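Local coordinates for glycine oxidase (Bacillus cereus ATCC 14579, PDB 7CYX), which probably oxidises glycine with molecular oxygen to glyoxylate, hydrogen peroxide and ammonium, using bound FAD, in the pathway to thiamine diphosphate, at residues G11-L23 / P156-I168. Sequence-based numbering, arbitrary orientation.
With FAD (flavin-adenine dinucleotide), chain C.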
ATOM      1  N   GLY A  11     -22.603   5.034  -5.189  1.00 49.09           N
ATOM      2  CA  GLY A  11     -21.330   5.692  -5.007  1.00 51.32           C
ATOM      3  C   GLY A  11     -20.343   4.816  -4.264  1.00 49.44           C
ATOM      4  O   GLY A  11     -20.687   4.253  -3.219  1.00 53.18           O
ATOM      5  N   GLY A  12     -19.114   4.773  -4.800  1.00 45.45           N
ATOM      6  CA  GLY A  12     -18.021   3.917  -4.370  1.00 49.09           C
ATOM      7  C   GLY A  12     -16.860   4.688  -3.762  1.00 49.20           C
ATOM      8  O   GLY A  12     -15.714   4.197  -3.751  1.00 55.92           O
ATOM      9  N   GLY A  13     -17.146   5.869  -3.206  1.00 47.34           N
ATOM     10  CA  GLY A  13     -16.190   6.568  -2.334  1.00 47.50           C
ATOM     11  C   GLY A  13     -16.032   5.869  -0.986  1.00 43.69           C
ATOM     12  O   GLY A  13     -16.497   4.758  -0.793  1.00 41.99           O
ATOM     13  N   VAL A  14     -15.373   6.546  -0.044  1.00 43.12           N
ATOM     14  CA  VAL A  14     -15.115   6.015   1.295  1.00 42.10           C
ATOM     15  C   VAL A  14     -16.435   5.769   2.037  1.00 48.36           C
ATOM     16  O   VAL A  14     -16.531   4.785   2.777  1.00 47.96           O
ATOM     17  CB  VAL A  14     -14.217   6.958   2.122  1.00 42.47           C
ATOM     18  CG1 VAL A  14     -14.934   8.233   2.539  1.00 39.08           C
ATOM     19  CG2 VAL A  14     -13.651   6.261   3.352  1.00 42.84           C
ATOM     20  N   ILE A  15     -17.406   6.685   1.856  1.00 46.66           N
ATOM     21  CA  ILE A  15     -18.647   6.712   2.592  1.00 47.23           C
ATOM     22  C   ILE A  15     -19.518   5.532   2.148  1.00 42.26           C
ATOM     23  O   ILE A  15     -20.076   4.858   2.963  1.00 45.89           O
ATOM     24  CB  ILE A  15     -19.387   8.069   2.424  1.00 47.96           C
ATOM     25  CG1 ILE A  15     -18.593   9.257   2.977  1.00 49.34           C
ATOM     26  CG2 ILE A  15     -20.771   8.009   3.051  1.00 42.94           C
ATOM     27  CD1 ILE A  15     -18.380   9.215   4.480  1.00 51.70           C
ATOM     28  N   GLY A  16     -19.639   5.319   0.838  1.00 42.61           N
ATOM     29  CA  GLY A  16     -20.439   4.232   0.299  1.00 39.67           C
ATOM     30  C   GLY A  16     -19.748   2.896   0.523  1.00 44.60           C
ATOM     31  O   GLY A  16     -20.389   1.905   0.857  1.00 42.39           O
ATOM     32  N   SER A  17     -18.421   2.878   0.345  1.00 45.24           N
ATOM     33  CA  SER A  17     -17.641   1.684   0.612  1.00 44.20           C
ATOM     34  C   SER A  17     -17.724   1.352   2.111  1.00 49.79           C
ATOM     35  O   SER A  17     -17.835   0.175   2.462  1.00 52.80           O
ATOM     36  CB  SER A  17     -16.227   1.815   0.128  1.00 42.17           C
ATOM     37  OG  SER A  17     -16.183   1.994  -1.290  1.00 41.56           O
ATOM     38  N   SER A  18     -17.723   2.368   2.990  1.00 43.80           N
ATOM     39  CA  SER A  18     -17.822   2.091   4.435  1.00 46.15           C
ATOM     40  C   SER A  18     -19.169   1.432   4.725  1.00 50.04           C
ATOM     41  O   SER A  18     -19.237   0.423   5.389  1.00 51.24           O
ATOM     42  CB  SER A  18     -17.636   3.319   5.281  1.00 49.04           C
ATOM     43  OG  SER A  18     -17.913   3.063   6.653  1.00 44.22           O
ATOM     44  N   VAL A  19     -20.237   2.008   4.171  1.00 53.06           N
ATOM     45  CA  VAL A  19     -21.571   1.450   4.323  1.00 46.98           C
ATOM     46  C   VAL A  19     -21.565   0.004   3.791  1.00 49.88           C
ATOM     47  O   VAL A  19     -22.071  -0.903   4.428  1.00 49.46           O
ATOM     48  CB  VAL A  19     -22.609   2.354   3.623  1.00 43.71           C
ATOM     49  CG1 VAL A  19     -23.990   1.731   3.593  1.00 46.19           C
ATOM     50  CG2 VAL A  19     -22.688   3.737   4.274  1.00 45.41           C
ATOM     51  N   ALA A  20     -20.975  -0.213   2.611  1.00 51.90           N
ATOM     52  CA  ALA A  20     -20.909  -1.534   2.013  1.00 51.15           C
ATOM     53  C   ALA A  20     -20.254  -2.508   3.003  1.00 51.25           C
ATOM     54  O   ALA A  20     -20.755  -3.570   3.221  1.00 49.95           O
ATOM     55  CB  ALA A  20     -20.161  -1.477   0.704  1.00 50.88           C
ATOM     56  N   HIS A  21     -19.137  -2.096   3.616  1.00 55.40           N
ATOM     57  CA  HIS A  21     -18.377  -2.938   4.535  1.00 51.40           C
ATOM     58  C   HIS A  21     -19.255  -3.434   5.688  1.00 52.93           C
ATOM     59  O   HIS A  21     -19.326  -4.612   5.902  1.00 57.71           O
ATOM     60  CB  HIS A  21     -17.168  -2.198   5.107  1.00 49.57           C
ATOM     61  CG  HIS A  21     -16.587  -2.851   6.320  1.00 49.20           C
ATOM     62  ND1 HIS A  21     -15.785  -3.971   6.242  1.00 55.05           N
ATOM     63  CD2 HIS A  21     -16.716  -2.573   7.634  1.00 47.85           C
ATOM     64  CE1 HIS A  21     -15.428  -4.345   7.458  1.00 52.40           C
ATOM     65  NE2 HIS A  21     -15.987  -3.500   8.334  1.00 50.43           N
ATOM     66  N   PHE A  22     -19.863  -2.510   6.442  1.00 53.43           N
ATOM     67  CA  PHE A  22     -20.593  -2.836   7.668  1.00 51.59           C
ATOM     68  C   PHE A  22     -21.831  -3.696   7.378  1.00 59.15           C
ATOM     69  O   PHE A  22     -22.111  -4.602   8.161  1.00 68.40           O
ATOM     70  CB  PHE A  22     -20.965  -1.573   8.447  1.00 49.11           C
ATOM     71  CG  PHE A  22     -19.789  -0.924   9.120  1.00 45.63           C
ATOM     72  CD1 PHE A  22     -19.315  -1.398  10.337  1.00 47.00           C
ATOM     73  CD2 PHE A  22     -19.108   0.117   8.505  1.00 44.22           C
ATOM     74  CE1 PHE A  22     -18.212  -0.814  10.943  1.00 46.77           C
ATOM     75  CE2 PHE A  22     -17.991   0.687   9.102  1.00 43.84           C
ATOM     76  CZ  PHE A  22     -17.554   0.234  10.328  1.00 44.78           C
ATOM     77  N   LEU A  23     -22.562  -3.410   6.286  1.00 63.49           N
ATOM     78  CA  LEU A  23     -23.786  -4.162   5.911  1.00 55.14           C
ATOM     79  C   LEU A  23     -23.430  -5.597   5.524  1.00 60.02           C
ATOM     80  O   LEU A  23     -23.971  -6.537   6.092  1.00 66.37           O
ATOM     81  CB  LEU A  23     -24.492  -3.490   4.733  1.00 54.98           C
ATOM     82  CG  LEU A  23     -25.320  -2.241   5.030  1.00 53.41           C
ATOM     83  CD1 LEU A  23     -25.927  -1.712   3.737  1.00 57.06           C
ATOM     84  CD2 LEU A  23     -26.413  -2.504   6.056  1.00 53.28           C
ATOM     85  N   PRO A 156      -7.358   6.740   0.068  1.00 45.90           N
ATOM     86  CA  PRO A 156      -7.686   5.771  -0.979  1.00 44.30           C
ATOM     87  C   PRO A 156      -7.512   4.314  -0.516  1.00 43.00           C
ATOM     88  O   PRO A 156      -8.170   3.446  -1.034  1.00 50.29           O
ATOM     89  CB  PRO A 156      -6.735   6.054  -2.155  1.00 40.62           C
ATOM     90  CG  PRO A 156      -5.944   7.304  -1.770  1.00 43.99           C
ATOM     91  CD  PRO A 156      -6.286   7.662  -0.334  1.00 46.92           C
ATOM     92  N   GLU A 157      -6.585   4.050   0.409  1.00 49.89           N
ATOM     93  CA  GLU A 157      -6.324   2.678   0.849  1.00 47.48           C
ATOM     94  C   GLU A 157      -7.461   2.225   1.774  1.00 47.14           C
ATOM     95  O   GLU A 157      -7.963   1.096   1.667  1.00 46.95           O
ATOM     96  CB  GLU A 157      -4.949   2.566   1.504  1.00 52.16           C
ATOM     97  CG  GLU A 157      -3.786   2.615   0.525  1.00 59.70           C
ATOM     98  CD  GLU A 157      -3.958   1.839  -0.774  1.00 61.32           C
ATOM     99  OE1 GLU A 157      -3.587   0.652  -0.808  1.00 57.26           O
ATOM    100  OE2 GLU A 157      -4.444   2.443  -1.758  1.00 66.74           O
ATOM    101  N   LEU A 158      -7.905   3.127   2.653  1.00 47.30           N
ATOM    102  CA  LEU A 158      -9.018   2.835   3.518  1.00 43.57           C
ATOM    103  C   LEU A 158     -10.254   2.566   2.655  1.00 49.25           C
ATOM    104  O   LEU A 158     -11.011   1.627   2.909  1.00 45.76           O
ATOM    105  CB  LEU A 158      -9.254   4.023   4.442  1.00 43.05           C
ATOM    106  CG  LEU A 158     -10.569   3.969   5.203  1.00 43.26           C
ATOM    107  CD1 LEU A 158     -10.540   2.809   6.201  1.00 41.96           C
ATOM    108  CD2 LEU A 158     -10.839   5.296   5.891  1.00 39.44           C
ATOM    109  N   THR A 159     -10.450   3.420   1.644  1.00 43.84           N
ATOM    110  CA  THR A 159     -11.560   3.301   0.747  1.00 47.99           C
ATOM    111  C   THR A 159     -11.529   1.920   0.089  1.00 49.35           C
ATOM    112  O   THR A 159     -12.473   1.173   0.175  1.00 48.74           O
ATOM    113  CB  THR A 159     -11.523   4.377  -0.344  1.00 48.01           C
ATOM    114  OG1 THR A 159     -11.644   5.652   0.284  1.00 44.60           O
ATOM    115  CG2 THR A 159     -12.613   4.193  -1.372  1.00 49.09           C
ATOM    116  N   LYS A 160     -10.416   1.615  -0.586  1.00 53.47           N
ATOM    117  CA  LYS A 160     -10.261   0.367  -1.269  1.00 48.68           C
ATOM    118  C   LYS A 160     -10.453  -0.775  -0.259  1.00 46.90           C
ATOM    119  O   LYS A 160     -11.125  -1.739  -0.573  1.00 44.72           O
ATOM    120  CB  LYS A 160      -8.920   0.340  -2.004  1.00 52.48           C
ATOM    121  CG  LYS A 160      -8.862   1.214  -3.252  1.00 56.16           C
ATOM    122  CD  LYS A 160      -7.457   1.356  -3.829  1.00 59.74           C
ATOM    123  CE  LYS A 160      -7.011   2.782  -4.084  1.00 64.19           C
ATOM    124  NZ  LYS A 160      -7.238   3.199  -5.490  1.00 68.48           N
ATOM    125  N   ALA A 161      -9.924  -0.639   0.965  1.00 43.78           N
ATOM    126  CA  ALA A 161     -10.044  -1.712   1.952  1.00 49.99           C
ATOM    127  C   ALA A 161     -11.525  -2.040   2.225  1.00 55.41           C
ATOM    128  O   ALA A 161     -11.938  -3.210   2.105  1.00 56.72           O
ATOM    129  CB  ALA A 161      -9.314  -1.351   3.215  1.00 52.54           C
ATOM    130  N   PHE A 162     -12.309  -1.015   2.585  1.00 50.61           N
ATOM    131  CA  PHE A 162     -13.738  -1.150   2.819  1.00 50.60           C
ATOM    132  C   PHE A 162     -14.389  -1.920   1.666  1.00 51.97           C
ATOM    133  O   PHE A 162     -15.141  -2.867   1.897  1.00 48.33           O
ATOM    134  CB  PHE A 162     -14.425   0.214   2.932  1.00 50.40           C
ATOM    135  CG  PHE A 162     -14.422   0.851   4.295  1.00 46.42           C
ATOM    136  CD1 PHE A 162     -14.802   0.144   5.421  1.00 50.65           C
ATOM    137  CD2 PHE A 162     -14.082   2.183   4.450  1.00 49.85           C
ATOM    138  CE1 PHE A 162     -14.821   0.740   6.675  1.00 49.09           C
ATOM    139  CE2 PHE A 162     -14.096   2.781   5.702  1.00 50.88           C
ATOM    140  CZ  PHE A 162     -14.453   2.058   6.818  1.00 47.66           C
ATOM    141  N   ALA A 163     -14.096  -1.510   0.426  1.00 49.89           N
ATOM    142  CA  ALA A 163     -14.823  -2.027  -0.752  1.00 46.56           C
ATOM    143  C   ALA A 163     -14.506  -3.513  -1.003  1.00 45.52           C
ATOM    144  O   ALA A 163     -15.402  -4.312  -1.256  1.00 46.89           O
ATOM    145  CB  ALA A 163     -14.529  -1.178  -1.958  1.00 44.70           C
ATOM    146  N   HIS A 164     -13.240  -3.900  -0.901  1.00 49.12           N
ATOM    147  CA  HIS A 164     -12.844  -5.314  -1.108  1.00 51.31           C
ATOM    148  C   HIS A 164     -13.302  -6.202   0.064  1.00 57.17           C
ATOM    149  O   HIS A 164     -13.580  -7.395  -0.135  1.00 54.96           O
ATOM    150  CB  HIS A 164     -11.333  -5.438  -1.261  1.00 46.95           C
ATOM    151  CG  HIS A 164     -10.772  -4.762  -2.461  1.00 49.64           C
ATOM    152  ND1 HIS A 164     -11.163  -5.090  -3.739  1.00 45.79           N
ATOM    153  CD2 HIS A 164      -9.803  -3.826  -2.571  1.00 51.73           C
ATOM    154  CE1 HIS A 164     -10.483  -4.351  -4.590  1.00 57.44           C
ATOM    155  NE2 HIS A 164      -9.614  -3.586  -3.896  1.00 53.53           N
ATOM    156  N   SER A 165     -13.315  -5.634   1.279  1.00 51.61           N
ATOM    157  CA  SER A 165     -13.883  -6.281   2.448  1.00 52.00           C
ATOM    158  C   SER A 165     -15.329  -6.678   2.149  1.00 53.55           C
ATOM    159  O   SER A 165     -15.727  -7.816   2.384  1.00 59.01           O
ATOM    160  CB  SER A 165     -13.810  -5.375   3.652  1.00 53.77           C
ATOM    161  OG  SER A 165     -14.523  -5.915   4.760  1.00 54.85           O
ATOM    162  N   ALA A 166     -16.092  -5.706   1.631  1.00 48.41           N
ATOM    163  CA  ALA A 166     -17.476  -5.870   1.259  1.00 50.74           C
ATOM    164  C   ALA A 166     -17.605  -6.992   0.233  1.00 51.82           C
ATOM    165  O   ALA A 166     -18.498  -7.825   0.355  1.00 58.36           O
ATOM    166  CB  ALA A 166     -18.038  -4.587   0.699  1.00 52.25           C
ATOM    167  N   ALA A 167     -16.724  -6.977  -0.773  1.00 53.03           N
ATOM    168  CA  ALA A 167     -16.783  -7.930  -1.893  1.00 61.56           C
ATOM    169  C   ALA A 167     -16.514  -9.354  -1.382  1.00 59.63           C
ATOM    170  O   ALA A 167     -17.234 -10.291  -1.723  1.00 58.73           O
ATOM    171  CB  ALA A 167     -15.807  -7.527  -2.982  1.00 61.31           C
ATOM    172  N   ILE A 168     -15.480  -9.482  -0.550  1.00 58.77           N
ATOM    173  CA  ILE A 168     -15.125 -10.725   0.111  1.00 65.48           C
ATOM    174  C   ILE A 168     -16.343 -11.276   0.875  1.00 69.78           C
ATOM    175  O   ILE A 168     -16.584 -12.503   0.872  1.00 58.66           O
ATOM    176  CB  ILE A 168     -13.887 -10.513   1.014  1.00 65.89           C
ATOM    177  CG1 ILE A 168     -12.621 -10.373   0.157  1.00 68.14           C
ATOM    178  CG2 ILE A 168     -13.753 -11.631   2.040  1.00 65.44           C
ATOM    179  CD1 ILE A 168     -11.420  -9.786   0.862  1.00 66.28           C
TER
HETATM  180  PA  FAD C 401     -16.560  10.674  -3.012  1.00 38.69           P
HETATM  181  O1A FAD C 401     -15.281  10.049  -2.617  1.00 37.72           O
HETATM  182  O2A FAD C 401     -16.488  11.798  -4.007  1.00 42.97           O
HETATM  183  O5B FAD C 401     -17.504   9.505  -3.475  1.00 38.33           O
HETATM  184  C5B FAD C 401     -18.631   9.785  -4.240  1.00 42.63           C
HETATM  185  C4B FAD C 401     -18.632   8.722  -5.305  1.00 42.95           C
HETATM  186  O4B FAD C 401     -19.945   8.625  -5.823  1.00 45.62           O
HETATM  187  C3B FAD C 401     -17.732   9.069  -6.470  1.00 46.89           C
HETATM  188  O3B FAD C 401     -16.789   7.984  -6.618  1.00 45.60           O
HETATM  189  C2B FAD C 401     -18.645   9.175  -7.688  1.00 45.88           C
HETATM  190  O2B FAD C 401     -18.095   8.485  -8.818  1.00 47.47           O
HETATM  191  C1B FAD C 401     -19.859   8.419  -7.236  1.00 46.85           C
HETATM  192  N9A FAD C 401     -21.125   8.821  -7.842  1.00 50.27           N
HETATM  193  C8A FAD C 401     -21.653  10.061  -7.805  1.00 53.45           C
HETATM  194  N7A FAD C 401     -22.838  10.082  -8.442  1.00 54.37           N
HETATM  195  C5A FAD C 401     -23.094   8.827  -8.847  1.00 47.91           C
HETATM  196  C6A FAD C 401     -24.189   8.183  -9.567  1.00 46.60           C
HETATM  197  N6A FAD C 401     -25.228   8.954  -9.955  1.00 43.45           N
HETATM  198  N1A FAD C 401     -24.080   6.858  -9.849  1.00 43.45           N
HETATM  199  C2A FAD C 401     -23.005   6.160  -9.463  1.00 46.03           C
HETATM  200  N3A FAD C 401     -21.955   6.693  -8.795  1.00 44.72           N
HETATM  201  C4A FAD C 401     -21.961   7.997  -8.457  1.00 47.78           C
HETATM  202  N1  FAD C 401     -11.331  14.366   5.012  1.00 47.62           N
HETATM  203  C2  FAD C 401     -10.788  14.052   6.232  1.00 50.23           C
HETATM  204  O2  FAD C 401     -11.538  13.413   7.008  1.00 50.48           O
HETATM  205  N3  FAD C 401      -9.524  14.396   6.582  1.00 44.83           N
HETATM  206  C4  FAD C 401      -8.724  15.036   5.700  1.00 48.53           C
HETATM  207  O4  FAD C 401      -7.529  15.341   5.952  1.00 49.30           O
HETATM  208  C4X FAD C 401      -9.276  15.421   4.377  1.00 44.04           C
HETATM  209  N5  FAD C 401      -8.552  16.097   3.477  1.00 44.38           N
HETATM  210  C5X FAD C 401      -9.068  16.413   2.272  1.00 45.99           C
HETATM  211  C6  FAD C 401      -8.279  17.085   1.355  1.00 45.49           C
HETATM  212  C7  FAD C 401      -8.795  17.427   0.117  1.00 42.93           C
HETATM  213  C7M FAD C 401      -7.941  18.180  -0.888  1.00 45.57           C
HETATM  214  C8  FAD C 401     -10.160  17.059  -0.240  1.00 39.81           C
HETATM  215  C8M FAD C 401     -10.745  17.407  -1.602  1.00 42.23           C
HETATM  216  C9  FAD C 401     -10.928  16.395   0.661  1.00 43.06           C
HETATM  217  C9A FAD C 401     -10.451  16.048   1.905  1.00 42.03           C
HETATM  218  N10 FAD C 401     -11.241  15.335   2.817  1.00 44.20           N
HETATM  219  C10 FAD C 401     -10.663  15.034   4.072  1.00 45.03           C
HETATM  220  C1' FAD C 401     -12.656  15.013   2.591  1.00 43.11           C
HETATM  221  C2' FAD C 401     -13.019  13.672   2.038  1.00 44.31           C
HETATM  222  O2' FAD C 401     -12.322  13.510   0.791  1.00 44.03           O
HETATM  223  C3' FAD C 401     -14.521  13.667   1.811  1.00 45.36           C
HETATM  224  O3' FAD C 401     -15.249  14.327   2.887  1.00 41.84           O
HETATM  225  C4' FAD C 401     -14.927  12.217   1.516  1.00 44.83           C
HETATM  226  O4' FAD C 401     -14.055  11.649   0.524  1.00 44.84           O
HETATM  227  C5' FAD C 401     -16.315  12.107   0.947  1.00 43.18           C
HETATM  228  O5' FAD C 401     -16.475  10.771   0.504  1.00 45.66           O
HETATM  229  P   FAD C 401     -17.733  10.391  -0.396  1.00 43.19           P
HETATM  230  O1P FAD C 401     -18.963  11.038   0.127  1.00 46.21           O
HETATM  231  O2P FAD C 401     -17.672   8.904  -0.624  1.00 44.16           O
HETATM  232  O3P FAD C 401     -17.343  11.256  -1.714  1.00 43.56           O
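Phe162 is the knob of this helix pair: its ring drops into a hole made by Val14, Ser17, Ser18 and His21. One face lies over Ser18, whose CA is 3.6 Å from the ring centroid in a CH-pi contact, 11° off the normal. CB of His21 touches Phe162 CD1 at 3.3 Å, and the two rings meet obliquely. Farther out, CE2 of Phe22 reaches CE1 of Phe162.

Where Ser17 and Ala20 face Ala163 and Ala166, the small side chains meet directly. Ala20 CB meets Ala166 CB at 3.8 Å, and the Ser17 hydroxyl rests against CB of Ala163. The axes pass 7.7 Å apart at 34°. Helix 14-25 is the first helix of the Rossmann-type FAD-binding fold; the turn into it and its first turn carry what appears to be the GxGxxG sequence of such proteins (Gly11, Gly13, Gly16). Its N-terminal turn faces the pyrophosphate, where Ile15 N donates a weak hydrogen bond to FAD O2P. Thr159 packs against that turn, OG1 3.4 Å from Val14 CB, while its hydroxyl bonds to Ala155 O.

A single hydrogen bond crosses the interface. With CG of His21 anti to the backbone N (chi1 164°), the imidazole swings over to Ser165, whose OG lies at the ring edge, 2.8 Å from His21 ND1; Lys83 also bonds to that OG. Ser17 OG instead turns back to Gly13 O, which Ser17 N approaches from the opposite face.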